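Local atomic coordinates of neuraminidase (Influenza A virus, PDB entry 4GDI), a protein that is a neuraminidase-like surface glycoprotein of a bat influenza A virus, a homotetramer of beta-propellers, and is predicted to remove terminal sialic acid from glycoconjugates. Residues F28-I39 with I84-S93. Sequence-based numbering, arbitrary orientation.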
ATOM      1  N   PHE A  28      10.329   7.088  15.619  1.00 25.44           N
ATOM      2  CA  PHE A  28       9.814   5.824  16.110  1.00 34.12           C
ATOM      3  C   PHE A  28      10.685   5.420  17.311  1.00 35.16           C
ATOM      4  O   PHE A  28      11.906   5.579  17.277  1.00 27.08           O
ATOM      5  CB  PHE A  28       9.779   4.788  14.981  1.00 37.42           C
ATOM      6  CG  PHE A  28       8.679   5.048  13.979  1.00 39.39           C
ATOM      7  CD1 PHE A  28       8.886   5.900  12.902  1.00 37.16           C
ATOM      8  CD2 PHE A  28       7.427   4.477  14.141  1.00 34.99           C
ATOM      9  CE1 PHE A  28       7.863   6.160  11.989  1.00 43.17           C
ATOM     10  CE2 PHE A  28       6.396   4.736  13.236  1.00 38.37           C
ATOM     11  CZ  PHE A  28       6.617   5.576  12.161  1.00 39.93           C
ATOM     12  N   PRO A  29      10.045   4.952  18.398  1.00 34.08           N
ATOM     13  CA  PRO A  29      10.696   4.792  19.701  1.00 28.01           C
ATOM     14  C   PRO A  29      11.474   3.476  19.835  1.00 34.40           C
ATOM     15  O   PRO A  29      11.336   2.800  20.852  1.00 31.58           O
ATOM     16  CB  PRO A  29       9.503   4.787  20.661  1.00 39.32           C
ATOM     17  CG  PRO A  29       8.434   4.102  19.884  1.00 39.08           C
ATOM     18  CD  PRO A  29       8.626   4.545  18.449  1.00 37.34           C
ATOM     19  N   TRP A  30      12.274   3.127  18.830  1.00 29.12           N
ATOM     20  CA  TRP A  30      13.061   1.895  18.868  1.00 37.13           C
ATOM     21  C   TRP A  30      14.166   1.941  19.930  1.00 44.98           C
ATOM     22  O   TRP A  30      14.587   3.008  20.375  1.00 37.28           O
ATOM     23  CB  TRP A  30      13.679   1.606  17.499  1.00 37.33           C
ATOM     24  CG  TRP A  30      12.683   1.623  16.354  1.00 36.92           C
ATOM     25  CD1 TRP A  30      12.874   2.165  15.117  1.00 34.25           C
ATOM     26  CD2 TRP A  30      11.351   1.087  16.351  1.00 33.18           C
ATOM     27  NE1 TRP A  30      11.754   1.989  14.340  1.00 33.35           N
ATOM     28  CE2 TRP A  30      10.803   1.335  15.073  1.00 36.34           C
ATOM     29  CE3 TRP A  30      10.570   0.423  17.299  1.00 39.16           C
ATOM     30  CZ2 TRP A  30       9.516   0.946  14.722  1.00 30.48           C
ATOM     31  CZ3 TRP A  30       9.286   0.029  16.945  1.00 47.90           C
ATOM     32  CH2 TRP A  30       8.774   0.294  15.668  1.00 41.48           C
ATOM     33  N   GLY A  31      14.636   0.763  20.328  1.00 41.36           N
ATOM     34  CA  GLY A  31      15.704   0.658  21.300  1.00 33.43           C
ATOM     35  C   GLY A  31      15.171   0.316  22.679  1.00 38.63           C
ATOM     36  O   GLY A  31      14.226   0.957  23.148  1.00 41.07           O
ATOM     37  N   PRO A  32      15.796  -0.668  23.353  1.00 32.25           N
ATOM     38  CA  PRO A  32      17.008  -1.353  22.871  1.00 30.11           C
ATOM     39  C   PRO A  32      16.749  -2.372  21.770  1.00 36.43           C
ATOM     40  O   PRO A  32      17.699  -2.854  21.150  1.00 35.04           O
ATOM     41  CB  PRO A  32      17.545  -2.044  24.128  1.00 35.10           C
ATOM     42  CG  PRO A  32      16.336  -2.286  24.969  1.00 35.58           C
ATOM     43  CD  PRO A  32      15.448  -1.074  24.728  1.00 42.19           C
ATOM     44  N   GLU A  33      15.487  -2.692  21.516  1.00 35.18           N
ATOM     45  CA  GLU A  33      15.157  -3.588  20.411  1.00 37.15           C
ATOM     46  C   GLU A  33      14.424  -2.862  19.267  1.00 38.51           C
ATOM     47  O   GLU A  33      13.802  -1.826  19.464  1.00 32.20           O
ATOM     48  CB  GLU A  33      14.333  -4.772  20.924  1.00 37.65           C
ATOM     49  CG  GLU A  33      15.126  -5.701  21.833  1.00 36.83           C
ATOM     50  CD  GLU A  33      14.338  -6.921  22.277  1.00 47.20           C
ATOM     51  OE1 GLU A  33      13.104  -6.813  22.433  1.00 37.00           O
ATOM     52  OE2 GLU A  33      14.961  -7.990  22.475  1.00 47.75           O
ATOM     53  N   LEU A  34      14.524  -3.413  18.066  1.00 32.16           N
ATOM     54  CA  LEU A  34      13.746  -2.928  16.940  1.00 39.34           C
ATOM     55  C   LEU A  34      13.212  -4.101  16.134  1.00 40.00           C
ATOM     56  O   LEU A  34      13.746  -5.204  16.201  1.00 31.49           O
ATOM     57  CB  LEU A  34      14.552  -1.975  16.048  1.00 40.94           C
ATOM     58  CG  LEU A  34      16.023  -2.228  15.752  1.00 50.92           C
ATOM     59  CD1 LEU A  34      16.300  -3.685  15.428  1.00 68.27           C
ATOM     60  CD2 LEU A  34      16.452  -1.339  14.596  1.00 45.50           C
ATOM     61  N   PRO A  35      12.128  -3.871  15.393  1.00 33.01           N
ATOM     62  CA  PRO A  35      11.531  -4.952  14.611  1.00 30.61           C
ATOM     63  C   PRO A  35      12.418  -5.342  13.437  1.00 33.37           C
ATOM     64  O   PRO A  35      13.289  -4.565  13.051  1.00 31.53           O
ATOM     65  CB  PRO A  35      10.205  -4.350  14.129  1.00 39.16           C
ATOM     66  CG  PRO A  35      10.410  -2.872  14.170  1.00 34.31           C
ATOM     67  CD  PRO A  35      11.367  -2.611  15.294  1.00 33.44           C
ATOM     68  N   GLY A  36      12.218  -6.544  12.899  1.00 32.39           N
ATOM     69  CA  GLY A  36      12.980  -6.997  11.746  1.00 31.78           C
ATOM     70  C   GLY A  36      12.522  -6.325  10.464  1.00 37.01           C
ATOM     71  O   GLY A  36      11.411  -5.802  10.397  1.00 32.71           O
ATOM     72  N   ASP A  37      13.380  -6.330   9.448  1.00 35.44           N
ATOM     73  CA  ASP A  37      13.031  -5.792   8.130  1.00 38.73           C
ATOM     74  C   ASP A  37      12.860  -4.280   8.157  1.00 40.06           C
ATOM     75  O   ASP A  37      12.167  -3.698   7.317  1.00 40.96           O
ATOM     76  CB  ASP A  37      11.770  -6.468   7.584  1.00 54.12           C
ATOM     77  CG  ASP A  37      12.029  -7.900   7.134  1.00 64.13           C
ATOM     78  OD1 ASP A  37      13.113  -8.155   6.568  1.00 57.85           O
ATOM     79  OD2 ASP A  37      11.157  -8.769   7.354  1.00 70.71           O
ATOM     80  N   LEU A  38      13.506  -3.644   9.123  1.00 30.18           N
ATOM     81  CA  LEU A  38      13.577  -2.195   9.157  1.00 27.13           C
ATOM     82  C   LEU A  38      14.805  -1.795   8.364  1.00 31.71           C
ATOM     83  O   LEU A  38      15.866  -2.407   8.496  1.00 26.84           O
ATOM     84  CB  LEU A  38      13.708  -1.719  10.594  1.00 32.33           C
ATOM     85  CG  LEU A  38      12.943  -0.488  11.057  1.00 46.90           C
ATOM     86  CD1 LEU A  38      11.452  -0.693  10.917  1.00 52.01           C
ATOM     87  CD2 LEU A  38      13.310  -0.199  12.501  1.00 56.12           C
ATOM     88  N   ILE A  39      14.661  -0.785   7.518  1.00 23.03           N
ATOM     89  CA  ILE A  39      15.800  -0.236   6.798  1.00 26.55           C
ATOM     90  C   ILE A  39      16.465   0.830   7.662  1.00 33.67           C
ATOM     91  O   ILE A  39      15.852   1.844   7.997  1.00 33.01           O
ATOM     92  CB  ILE A  39      15.366   0.367   5.463  1.00 28.72           C
ATOM     93  CG1 ILE A  39      14.606  -0.689   4.650  1.00 31.94           C
ATOM     94  CG2 ILE A  39      16.583   0.907   4.711  1.00 26.51           C
ATOM     95  CD1 ILE A  39      14.113  -0.199   3.307  1.00 38.02           C
ATOM     96  N   ILE A  84       6.583  10.196   5.871  1.00 24.42           N
ATOM     97  CA  ILE A  84       7.012  10.557   7.217  1.00 33.95           C
ATOM     98  C   ILE A  84       6.284   9.759   8.323  1.00 39.38           C
ATOM     99  O   ILE A  84       6.894   9.354   9.324  1.00 28.20           O
ATOM    100  CB  ILE A  84       6.861  12.078   7.444  1.00 35.03           C
ATOM    101  CG1 ILE A  84       7.618  12.501   8.698  1.00 49.60           C
ATOM    102  CG2 ILE A  84       5.395  12.479   7.496  1.00 34.43           C
ATOM    103  CD1 ILE A  84       9.111  12.288   8.582  1.00 41.88           C
ATOM    104  N   GLY A  85       4.999   9.494   8.130  1.00 30.53           N
ATOM    105  CA  GLY A  85       4.230   8.779   9.140  1.00 32.29           C
ATOM    106  C   GLY A  85       4.452   7.275   9.243  1.00 33.46           C
ATOM    107  O   GLY A  85       3.879   6.619  10.128  1.00 27.33           O
ATOM    108  N   SER A  86       5.278   6.721   8.357  1.00 26.75           N
ATOM    109  CA  SER A  86       5.578   5.290   8.376  1.00 22.71           C
ATOM    110  C   SER A  86       7.018   5.014   8.784  1.00 24.02           C
ATOM    111  O   SER A  86       7.928   5.795   8.491  1.00 24.75           O
ATOM    112  CB  SER A  86       5.330   4.669   6.996  1.00 29.04           C
ATOM    113  OG  SER A  86       4.028   4.972   6.524  1.00 30.96           O
ATOM    114  N   ALA A  87       7.217   3.899   9.463  1.00 28.38           N
ATOM    115  CA  ALA A  87       8.548   3.342   9.647  1.00 30.60           C
ATOM    116  C   ALA A  87       9.110   2.894   8.298  1.00 24.62           C
ATOM    117  O   ALA A  87       8.369   2.487   7.398  1.00 24.59           O
ATOM    118  CB  ALA A  87       8.494   2.163  10.604  1.00 30.76           C
ATOM    119  N   SER A  88      10.427   2.973   8.169  1.00 22.03           N
ATOM    120  CA  SER A  88      11.115   2.572   6.950  1.00 24.74           C
ATOM    121  C   SER A  88      11.322   1.049   6.899  1.00 29.33           C
ATOM    122  O   SER A  88      12.176   0.483   7.583  1.00 33.14           O
ATOM    123  CB  SER A  88      12.443   3.321   6.830  1.00 28.72           C
ATOM    124  OG  SER A  88      12.238   4.718   6.583  1.00 28.32           O
ATOM    125  N   THR A  89      10.502   0.394   6.093  1.00 26.94           N
ATOM    126  CA  THR A  89      10.590  -1.041   5.894  1.00 32.04           C
ATOM    127  C   THR A  89      10.570  -1.330   4.404  1.00 35.37           C
ATOM    128  O   THR A  89      10.340  -0.436   3.597  1.00 30.17           O
ATOM    129  CB  THR A  89       9.376  -1.756   6.483  1.00 33.48           C
ATOM    130  OG1 THR A  89       8.242  -1.496   5.639  1.00 29.16           O
ATOM    131  CG2 THR A  89       9.098  -1.276   7.903  1.00 31.16           C
ATOM    132  N   LEU A  90      10.762  -2.596   4.052  1.00 37.07           N
ATOM    133  CA  LEU A  90      10.778  -3.021   2.661  1.00 34.25           C
ATOM    134  C   LEU A  90       9.462  -2.754   1.941  1.00 28.78           C
ATOM    135  O   LEU A  90       9.435  -2.623   0.719  1.00 35.29           O
ATOM    136  CB  LEU A  90      11.089  -4.513   2.584  1.00 38.37           C
ATOM    137  CG  LEU A  90      12.507  -4.906   2.979  1.00 38.81           C
ATOM    138  CD1 LEU A  90      12.640  -6.419   2.902  1.00 45.62           C
ATOM    139  CD2 LEU A  90      13.531  -4.204   2.076  1.00 33.55           C
ATOM    140  N   SER A  91       8.374  -2.683   2.695  1.00 33.53           N
ATOM    141  CA  SER A  91       7.057  -2.451   2.113  1.00 37.72           C
ATOM    142  C   SER A  91       6.732  -0.964   1.975  1.00 37.07           C
ATOM    143  O   SER A  91       5.921  -0.579   1.140  1.00 38.76           O
ATOM    144  CB  SER A  91       5.969  -3.106   2.978  1.00 49.38           C
ATOM    145  OG  SER A  91       6.302  -4.442   3.299  1.00 63.53           O
ATOM    146  N   THR A  92       7.341  -0.127   2.809  1.00 28.12           N
ATOM    147  CA  THR A  92       6.955   1.274   2.873  1.00 27.52           C
ATOM    148  C   THR A  92       7.968   2.222   2.228  1.00 27.35           C
ATOM    149  O   THR A  92       7.677   3.395   2.038  1.00 31.14           O
ATOM    150  CB  THR A  92       6.803   1.718   4.335  1.00 28.85           C
ATOM    151  OG1 THR A  92       8.066   1.573   4.995  1.00 30.13           O
ATOM    152  CG2 THR A  92       5.762   0.881   5.043  1.00 31.32           C
ATOM    153  N   SER A  93       9.166   1.725   1.937  1.00 25.86           N
ATOM    154  CA  SER A  93      10.262   2.582   1.490  1.00 26.10           C
ATOM    155  C   SER A  93      10.580   2.318   0.037  1.00 25.30           C
ATOM    156  O   SER A  93      10.550   1.176  -0.409  1.00 26.03           O
ATOM    157  CB  SER A  93      11.532   2.333   2.324  1.00 32.93           C
ATOM    158  OG  SER A  93      11.327   2.661   3.686  1.00 37.50           O
TER
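Ile39 N donates to Ser88 O (2.8 Å, nearly straight at 164°), tying two loops of the neuraminidase beta-propeller: loop 28-39 passes from strand 20-25 of one sheet into strand 39-42 of the next, and loop 84-93 joins strands 78-83 and 94-98 of that same second sheet. The same carbonyl also receives Leu38 CA in a CA-H...O contact, and Asp37 O meets Thr89 CA in a second one at 3.4 Å; that buried oxygen has no hydrogen-bond partner in the model. The apolar contacts lie to either side of this link. On one, Ala87 CB sits squarely over a face of the Phe28 ring, 4.1 Å from its centroid, and also touches the edge of Trp30 and Leu38 CD1. Gly85 O lies at the Phe28 edge, in the ring plane. On the other, Ile39 is extended about CB-CG1 (chi2 179°), which carries CD1 to Ser93 CB and Leu90 CD2; Phe57 and Tyr80 also touch this side chain. Pro35 of a neighbouring subunit packs on Asp37 and Leu90, placing the junction beside a tetramer interface. Within 84-93, Thr92 OG1 clamps the turn: it accepts from Thr89 N and donates to Ala87 O at 2.6 Å, in the carbonyl plane.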